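Local coordinates for protein endoglucanase (Mytilus edulis, PDB 1WC2) that hydrolyses internal beta-1,4-glucosidic linkages in cellulose and related beta-glucans, is active on carboxymethylcellulose, and also has expansin activity, at residues A17-Y22 against P148-E153; Q71-T76 against W152-C157. All blocks are in the same frame, centred on the assembly; numbering follows the deposited sequence. Where two conformers were deposited one is given.

Interaction 1 (A17-Y22 against P148-E153); sequences ASTTNY and PETTWE
Ala17 and Thr150 face each other as an antiparallel hydrogen-bonded pair. Ala17 N gives its hydrogen to Thr150 O at 2.9 Å, and Thr150 N returns a bond to Ala17 O at 3.1 Å. The second bond comes in nearly along the C=O axis. The first arrives from above the carbonyl plane, 41° out of it. Ala17 O also takes a bond from the hydroxyl of its partner, Thr150 OG1, at 2.9 Å. Two donors of one residue therefore grip this buried carbonyl. The torsion of Thr150 makes this possible: OG1 sits between its own backbone N and carbonyl carbon (chi1 68°), and CG2 is turned toward Thr19.

Thr19 has the same torsion and uses it in the same way. Its OG1 donates to Pro148 O at 2.9 Å, tilted a little from the carbonyl plane. Here a side chain bonds to the opposite backbone where the strands have begun to part, and a water accepts from Thr19 N beside it. The N-to-C directions of the two short strand segments are 133° apart, well off straight antiparallel. The side chains of Thr19 and Thr150 cross at about a right angle, with Thr19 CG2 4.1 Å from Thr150 CG2. This splayed pairing belongs to the double-psi beta-barrel of family 45 glycoside hydrolases. Ala17 CB reaches Trp152 CD1 at 3.8 Å, meeting the indole obliquely.

Further out, Trp152 NE1 bonds to Ser15 OG, and its ring meets that of Tyr56 with the planes steeply inclined. The carboxylate of Glu149 is held by Tyr127, Thr78 and the backbone N atoms of Lys3 and Cys4. Strand 129-134, which pairs with the other edge of 17-22, carries Asp132, the proton donor by similarity, whose side chain lies about 7 Å from that of Thr19.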
ATOM      1  N   ALA A  17       2.793  -6.030   7.391  1.00  5.85           N
ATOM      2  CA  ALA A  17       2.454  -5.961   5.969  1.00  5.94           C
ATOM      3  C   ALA A  17       3.722  -6.111   5.152  1.00  6.03           C
ATOM      4  O   ALA A  17       4.761  -5.500   5.462  1.00  7.02           O
ATOM      5  CB  ALA A  17       1.786  -4.626   5.628  1.00  6.30           C
ATOM      6  N   SER A  18       3.640  -6.913   4.097  1.00  5.97           N
ATOM      7  CA  SER A  18       4.690  -6.933   3.087  1.00  6.01           C
ATOM      8  C   SER A  18       4.455  -5.806   2.072  1.00  6.04           C
ATOM      9  O   SER A  18       3.346  -5.263   1.946  1.00  6.05           O
ATOM     10  CB  SER A  18       4.762  -8.308   2.400  1.00  6.26           C
ATOM     11  OG  SER A  18       3.490  -8.790   1.975  1.00  5.94           O
ATOM     12  N   THR A  19       5.533  -5.443   1.372  1.00  6.18           N
ATOM     13  CA  THR A  19       5.498  -4.409   0.344  1.00  6.29           C
ATOM     14  C   THR A  19       6.261  -4.818  -0.914  1.00  6.43           C
ATOM     15  O   THR A  19       7.220  -5.606  -0.855  1.00  7.35           O
ATOM     16  CB  THR A  19       6.064  -3.059   0.840  1.00  7.05           C
ATOM     17  OG1 THR A  19       7.479  -3.164   1.085  1.00  8.33           O
ATOM     18  CG2 THR A  19       5.386  -2.609   2.144  1.00  7.81           C
ATOM     19  N   THR A  20       5.824  -4.275  -2.054  1.00  6.66           N
ATOM     20  CA  THR A  20       6.586  -4.319  -3.303  1.00  7.28           C
ATOM     21  C   THR A  20       6.568  -2.976  -4.015  0.65  6.95           C
ATOM     22  O   THR A  20       5.495  -2.470  -4.339  0.65  5.54           O
ATOM     23  CB  THR A  20       5.951  -5.323  -4.340  0.65  7.64           C
ATOM     24  OG1 THR A  20       5.605  -6.583  -3.749  0.65  8.54           O
ATOM     25  CG2 THR A  20       6.926  -5.621  -5.506  0.65  8.01           C
ATOM     26  N   ASN A  21       7.753  -2.473  -4.352  1.00  8.18           N
ATOM     27  CA  ASN A  21       7.872  -1.248  -5.130  1.00  8.64           C
ATOM     28  C   ASN A  21       7.390  -1.586  -6.544  1.00  8.84           C
ATOM     29  O   ASN A  21       7.771  -2.616  -7.088  1.00 10.09           O
ATOM     30  CB  ASN A  21       9.321  -0.742  -5.122  1.00  9.56           C
ATOM     31  CG  ASN A  21       9.694  -0.109  -3.793  1.00 10.15           C
ATOM     32  OD1 ASN A  21       8.861   0.532  -3.145  1.00 13.53           O
ATOM     33  ND2 ASN A  21      10.933  -0.313  -3.363  1.00 11.56           N
ATOM     34  N   TYR A  22       6.494  -0.768  -7.094  1.00  9.11           N
ATOM     35  CA  TYR A  22       5.935  -0.974  -8.434  1.00  9.77           C
ATOM     36  C   TYR A  22       5.724   0.368  -9.137  1.00  9.65           C
ATOM     37  O   TYR A  22       5.853   1.431  -8.524  1.00  9.82           O
ATOM     38  CB  TYR A  22       4.632  -1.815  -8.380  1.00 10.47           C
ATOM     39  CG  TYR A  22       3.287  -1.080  -8.257  1.00 11.12           C
ATOM     40  CD1 TYR A  22       2.182  -1.481  -9.017  1.00 11.63           C
ATOM     41  CD2 TYR A  22       3.084  -0.035  -7.355  1.00 11.16           C
ATOM     42  CE1 TYR A  22       0.945  -0.847  -8.899  1.00 11.74           C
ATOM     43  CE2 TYR A  22       1.835   0.609  -7.252  1.00 10.77           C
ATOM     44  CZ  TYR A  22       0.771   0.210  -8.029  1.00 11.15           C
ATOM     45  OH  TYR A  22      -0.454   0.854  -7.935  1.00 11.90           O
ATOM     46  N   PRO A 148      10.640  -3.182   2.042  1.00  7.34           N
ATOM     47  CA  PRO A 148      10.797  -3.500   3.462  1.00  7.58           C
ATOM     48  C   PRO A 148       9.605  -4.274   4.025  1.00  7.03           C
ATOM     49  O   PRO A 148       8.471  -4.083   3.598  1.00  7.35           O
ATOM     50  CB  PRO A 148      10.858  -2.113   4.119  1.00  8.33           C
ATOM     51  CG  PRO A 148      10.094  -1.238   3.200  1.00  9.24           C
ATOM     52  CD  PRO A 148      10.466  -1.729   1.837  1.00  7.68           C
ATOM     53  N   GLU A 149       9.887  -5.131   4.997  1.00  6.69           N
ATOM     54  CA  GLU A 149       8.864  -5.669   5.900  1.00  6.30           C
ATOM     55  C   GLU A 149       8.409  -4.542   6.842  1.00  5.96           C
ATOM     56  O   GLU A 149       9.249  -3.789   7.344  1.00  6.83           O
ATOM     57  CB  GLU A 149       9.459  -6.825   6.705  1.00  6.85           C
ATOM     58  CG  GLU A 149       8.513  -7.552   7.642  1.00  6.65           C
ATOM     59  CD  GLU A 149       9.238  -8.604   8.463  1.00  7.23           C
ATOM     60  OE1 GLU A 149      10.228  -8.231   9.149  1.00  7.30           O
ATOM     61  OE2 GLU A 149       8.821  -9.794   8.419  1.00  7.10           O
ATOM     62  N   THR A 150       7.108  -4.434   7.115  1.00  6.23           N
ATOM     63  CA  THR A 150       6.584  -3.328   7.916  1.00  6.48           C
ATOM     64  C   THR A 150       5.550  -3.787   8.931  1.00  6.05           C
ATOM     65  O   THR A 150       4.993  -4.880   8.807  1.00  6.44           O
ATOM     66  CB  THR A 150       5.913  -2.253   7.020  1.00  6.47           C
ATOM     67  OG1 THR A 150       4.712  -2.771   6.418  1.00  7.04           O
ATOM     68  CG2 THR A 150       6.849  -1.768   5.896  1.00  7.13           C
ATOM     69  N   THR A 151       5.278  -2.920   9.914  1.00  6.01           N
ATOM     70  CA  THR A 151       4.024  -2.966  10.666  1.00  6.73           C
ATOM     71  C   THR A 151       3.163  -1.785  10.206  1.00  6.43           C
ATOM     72  O   THR A 151       3.682  -0.771   9.734  1.00  7.28           O
ATOM     73  CB  THR A 151       4.248  -2.940  12.199  1.00  6.90           C
ATOM     74  OG1 THR A 151       5.057  -1.810  12.552  1.00  7.94           O
ATOM     75  CG2 THR A 151       5.006  -4.192  12.649  1.00  7.24           C
ATOM     76  N   TRP A 152       1.842  -1.915  10.331  1.00  6.78           N
ATOM     77  CA  TRP A 152       0.914  -0.986   9.682  1.00  6.91           C
ATOM     78  C   TRP A 152      -0.223  -0.562  10.613  1.00  7.51           C
ATOM     79  O   TRP A 152      -0.636  -1.302  11.515  1.00  7.95           O
ATOM     80  CB  TRP A 152       0.353  -1.594   8.392  1.00  7.14           C
ATOM     81  CG  TRP A 152      -0.564  -2.753   8.603  1.00  6.91           C
ATOM     82  CD1 TRP A 152      -0.213  -4.055   8.770  1.00  8.03           C
ATOM     83  CD2 TRP A 152      -1.992  -2.719   8.607  1.00  7.63           C
ATOM     84  NE1 TRP A 152      -1.333  -4.835   8.916  1.00  9.52           N
ATOM     85  CE2 TRP A 152      -2.445  -4.039   8.803  1.00  9.44           C
ATOM     86  CE3 TRP A 152      -2.944  -1.703   8.455  1.00  8.81           C
ATOM     87  CZ2 TRP A 152      -3.805  -4.365   8.845  1.00 12.00           C
ATOM     88  CZ3 TRP A 152      -4.289  -2.023   8.497  1.00 11.68           C
ATOM     89  CH2 TRP A 152      -4.704  -3.342   8.690  1.00 12.23           C
ATOM     90  N   GLU A 153      -0.747   0.631  10.366  1.00  7.86           N
ATOM     91  CA  GLU A 153      -1.869   1.178  11.130  1.00  8.67           C
ATOM     92  C   GLU A 153      -2.608   2.202  10.249  1.00  8.09           C
ATOM     93  O   GLU A 153      -2.007   2.809   9.352  1.00  9.30           O
ATOM     94  CB  GLU A 153      -1.361   1.837  12.417  1.00 10.03           C
ATOM     95  CG  GLU A 153      -0.492   3.042  12.122  1.00 11.56           C
ATOM     96  CD  GLU A 153       0.274   3.594  13.314  1.00 13.92           C
ATOM     97  OE1 GLU A 153      -0.385   4.090  14.258  1.00 16.71           O
ATOM     98  OE2 GLU A 153       1.527   3.566  13.293  1.00 14.23           O
TER
HETATM   99  O   HOH W   1       7.951  -6.898   2.379  1.00  8.02           O

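Interaction 2 (Q71-T76 against W152-C157); sequences QCIKLT and WEVVNC
Cys72 and Cys157 are joined by a disulfide, with SG to SG at 2.1 Å and a torsion of 107° about the bond. In both cysteines SG lies beside the backbone N, which brings the sulfurs together. The bond links strand 72-78 to the first turn of helix 157-163, whose N-cap is Asn156.

Strands 72-78 and 148-155 run antiparallel in the double-psi barrel. Lys74 and Glu153 are a hydrogen-bonded pair; Ile73 with Val154 and Leu75 with Trp152 are non-hydrogen-bonded pairs. The side chains of Lys74 and Glu153 run side by side and point the same way. In the conformer given, CG of Lys74 is anti to the backbone N (chi1 -177°) and the chain runs on extended. A water lies within hydrogen-bonding distance of Glu153 OE2, Lys74 O and Thr76 OG1. Lys74 CB rests on Val155 CG1 at 3.8 Å.

On the other face, Leu75 CD2 meets Trp152 CB at 3.6 Å, and Ile73 CG2 meets the same carbon. Gln71 reaches across Val154 at about a right angle, with Gln71 NE2 3.6 Å from Val154 CG1. Gln71 OE1 bonds to Tyr56 OH. An alanine here would remove this arm and is likely to leave the methyls of Val154 less covered and Tyr56 OH without that partner.

In this conformer Lys74 NZ is 4.6 Å from Glu153 OE2, beyond a salt bridge, so any attraction is probably weak, while the disulfide holds the other end covalently.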
ATOM      1  N   GLN A  71      -8.088   5.543   2.008  1.00  7.08           N
ATOM      2  CA  GLN A  71      -7.631   5.368   3.380  1.00  7.08           C
ATOM      3  C   GLN A  71      -6.113   5.498   3.407  1.00  6.72           C
ATOM      4  O   GLN A  71      -5.421   5.008   2.507  1.00  7.34           O
ATOM      5  CB  GLN A  71      -8.040   3.996   3.907  1.00  7.15           C
ATOM      6  CG  GLN A  71      -7.785   3.828   5.384  1.00  8.14           C
ATOM      7  CD  GLN A  71      -8.186   2.460   5.879  1.00  8.08           C
ATOM      8  OE1 GLN A  71      -7.630   1.450   5.436  1.00  8.88           O
ATOM      9  NE2 GLN A  71      -9.142   2.413   6.811  1.00  8.72           N
ATOM     10  N   CYS A  72      -5.594   6.151   4.449  1.00  6.96           N
ATOM     11  CA  CYS A  72      -4.152   6.264   4.645  1.00  7.39           C
ATOM     12  C   CYS A  72      -3.643   5.250   5.669  1.00  7.31           C
ATOM     13  O   CYS A  72      -4.250   5.055   6.740  1.00  7.62           O
ATOM     14  CB  CYS A  72      -3.760   7.688   5.045  1.00  7.90           C
ATOM     15  SG  CYS A  72      -3.892   8.856   3.660  1.00  9.04           S
ATOM     16  N   ILE A  73      -2.530   4.622   5.307  1.00  7.16           N
ATOM     17  CA  ILE A  73      -1.867   3.587   6.088  1.00  7.47           C
ATOM     18  C   ILE A  73      -0.437   4.037   6.383  1.00  7.03           C
ATOM     19  O   ILE A  73       0.347   4.275   5.467  1.00  6.88           O
ATOM     20  CB  ILE A  73      -1.806   2.245   5.307  1.00  7.86           C
ATOM     21  CG1 ILE A  73      -3.184   1.808   4.803  1.00 10.09           C
ATOM     22  CG2 ILE A  73      -1.102   1.179   6.169  1.00  7.77           C
ATOM     23  CD1 ILE A  73      -4.136   1.478   5.869  1.00 11.45           C
ATOM     24  N   LYS A  74      -0.107   4.150   7.669  1.00  7.07           N
ATOM     25  CA  LYS A  74       1.244   4.460   8.115  1.00  7.14           C
ATOM     26  C   LYS A  74       2.035   3.169   8.276  1.00  6.77           C
ATOM     27  O   LYS A  74       1.625   2.275   9.032  1.00  7.22           O
ATOM     28  CB  LYS A  74       1.205   5.235   9.434  1.00  7.85           C
ATOM     29  CG  LYS A  74       2.584   5.652   9.938  1.00  9.77           C
ATOM     30  CD  LYS A  74       2.509   6.492  11.209  0.50 11.58           C
ATOM     31  CE  LYS A  74       3.892   6.889  11.733  0.50 11.91           C
ATOM     32  NZ  LYS A  74       3.781   7.552  13.064  0.50 12.45           N
ATOM     33  N   LEU A  75       3.138   3.058   7.541  1.00  6.90           N
ATOM     34  CA  LEU A  75       4.014   1.896   7.579  1.00  7.08           C
ATOM     35  C   LEU A  75       5.266   2.226   8.371  1.00  7.14           C
ATOM     36  O   LEU A  75       5.850   3.293   8.176  1.00  8.34           O
ATOM     37  CB  LEU A  75       4.414   1.494   6.162  1.00  7.11           C
ATOM     38  CG  LEU A  75       3.285   1.044   5.225  1.00  7.06           C
ATOM     39  CD1 LEU A  75       3.876   0.603   3.893  1.00  8.39           C
ATOM     40  CD2 LEU A  75       2.467  -0.071   5.854  1.00  6.79           C
ATOM     41  N   THR A  76       5.680   1.313   9.248  1.00  6.77           N
ATOM     42  CA  THR A  76       6.920   1.428  10.013  1.00  7.05           C
ATOM     43  C   THR A  76       7.806   0.227   9.695  1.00  6.38           C
ATOM     44  O   THR A  76       7.359  -0.917   9.788  1.00  7.19           O
ATOM     45  CB  THR A  76       6.597   1.482  11.520  1.00  7.43           C
ATOM     46  OG1 THR A  76       5.779   2.632  11.787  1.00  8.10           O
ATOM     47  CG2 THR A  76       7.881   1.649  12.346  1.00  8.32           C
ATOM     48  N   TRP A 152       1.842  -1.915  10.331  1.00  6.78           N
ATOM     49  CA  TRP A 152       0.914  -0.986   9.682  1.00  6.91           C
ATOM     50  C   TRP A 152      -0.223  -0.562  10.613  1.00  7.51           C
ATOM     51  O   TRP A 152      -0.636  -1.302  11.515  1.00  7.95           O
ATOM     52  CB  TRP A 152       0.353  -1.594   8.392  1.00  7.14           C
ATOM     53  CG  TRP A 152      -0.564  -2.753   8.603  1.00  6.91           C
ATOM     54  CD1 TRP A 152      -0.213  -4.055   8.770  1.00  8.03           C
ATOM     55  CD2 TRP A 152      -1.992  -2.719   8.607  1.00  7.63           C
ATOM     56  NE1 TRP A 152      -1.333  -4.835   8.916  1.00  9.52           N
ATOM     57  CE2 TRP A 152      -2.445  -4.039   8.803  1.00  9.44           C
ATOM     58  CE3 TRP A 152      -2.944  -1.703   8.455  1.00  8.81           C
ATOM     59  CZ2 TRP A 152      -3.805  -4.365   8.845  1.00 12.00           C
ATOM     60  CZ3 TRP A 152      -4.289  -2.023   8.497  1.00 11.68           C
ATOM     61  CH2 TRP A 152      -4.704  -3.342   8.690  1.00 12.23           C
ATOM     62  N   GLU A 153      -0.747   0.631  10.366  1.00  7.86           N
ATOM     63  CA  GLU A 153      -1.869   1.178  11.130  1.00  8.67           C
ATOM     64  C   GLU A 153      -2.608   2.202  10.249  1.00  8.09           C
ATOM     65  O   GLU A 153      -2.007   2.809   9.352  1.00  9.30           O
ATOM     66  CB  GLU A 153      -1.361   1.837  12.417  1.00 10.03           C
ATOM     67  CG  GLU A 153      -0.492   3.042  12.122  1.00 11.56           C
ATOM     68  CD  GLU A 153       0.274   3.594  13.314  1.00 13.92           C
ATOM     69  OE1 GLU A 153      -0.385   4.090  14.258  1.00 16.71           O
ATOM     70  OE2 GLU A 153       1.527   3.566  13.293  1.00 14.23           O
ATOM     71  N   VAL A 154      -3.895   2.393  10.504  1.00  7.70           N
ATOM     72  CA  VAL A 154      -4.695   3.410   9.832  1.00  8.14           C
ATOM     73  C   VAL A 154      -4.498   4.763  10.528  1.00  8.05           C
ATOM     74  O   VAL A 154      -4.520   4.851  11.763  1.00  9.04           O
ATOM     75  CB  VAL A 154      -6.195   3.018   9.837  1.00  8.63           C
ATOM     76  CG1 VAL A 154      -7.067   4.109   9.210  1.00  9.22           C
ATOM     77  CG2 VAL A 154      -6.401   1.687   9.117  1.00  8.81           C
ATOM     78  N   VAL A 155      -4.290   5.813   9.733  1.00  8.15           N
ATOM     79  CA  VAL A 155      -4.092   7.174  10.231  1.00  8.86           C
ATOM     80  C   VAL A 155      -4.886   8.181   9.392  1.00  9.15           C
ATOM     81  O   VAL A 155      -5.347   7.871   8.291  1.00  9.42           O
ATOM     82  CB  VAL A 155      -2.593   7.570  10.219  1.00  9.22           C
ATOM     83  CG1 VAL A 155      -1.793   6.713  11.193  1.00 10.11           C
ATOM     84  CG2 VAL A 155      -2.002   7.475   8.818  1.00  9.87           C
ATOM     85  N   ASN A 156      -5.052   9.390   9.926  1.00 10.06           N
ATOM     86  CA  ASN A 156      -5.680  10.507   9.220  1.00 10.46           C
ATOM     87  C   ASN A 156      -4.719  11.066   8.177  1.00 10.02           C
ATOM     88  O   ASN A 156      -3.606  11.458   8.498  1.00 11.07           O
ATOM     89  CB  ASN A 156      -6.048  11.597  10.233  1.00 11.73           C
ATOM     90  CG  ASN A 156      -6.874  12.710   9.626  1.00 14.33           C
ATOM     91  OD1 ASN A 156      -6.455  13.363   8.686  1.00 18.86           O
ATOM     92  ND2 ASN A 156      -8.055  12.930  10.170  1.00 18.42           N
ATOM     93  N   CYS A 157      -5.155  11.083   6.917  1.00 10.07           N
ATOM     94  CA  CYS A 157      -4.332  11.567   5.808  1.00 10.21           C
ATOM     95  C   CYS A 157      -3.832  13.005   6.006  1.00 10.79           C
ATOM     96  O   CYS A 157      -2.695  13.322   5.662  1.00 11.74           O
ATOM     97  CB  CYS A 157      -5.138  11.514   4.507  1.00  9.90           C
ATOM     98  SG  CYS A 157      -5.671   9.861   3.974  1.00  9.71           S
TER
HETATM   99  O   HOH W   2      -7.349   7.327   6.505  1.00 10.76           O
HETATM  100  O   HOH W   3       3.055   2.172  11.515  1.00  8.75           O

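From the N terminus, strand 14-22 follows the short strand 10-11, pairs with 129-134, and meets 148-155 only later. Interaction 1 thus closes the long loop between 17-22 and 148-153. The shorter loop of interaction 2, from 71-76 to 152-157, begins inside the first and ends beyond it, so the two cross rather than nest, overlapping at Trp152 and Glu153. Strand 148-155 lies between strands 14-22 and 72-78 in the barrel sheet, pairing with the first early and the second late. Between the two contacts, Thr151 N probably bonds to Thr76 O, and Leu75 packs on Thr19 and Thr150. Helix 157-163 follows directly.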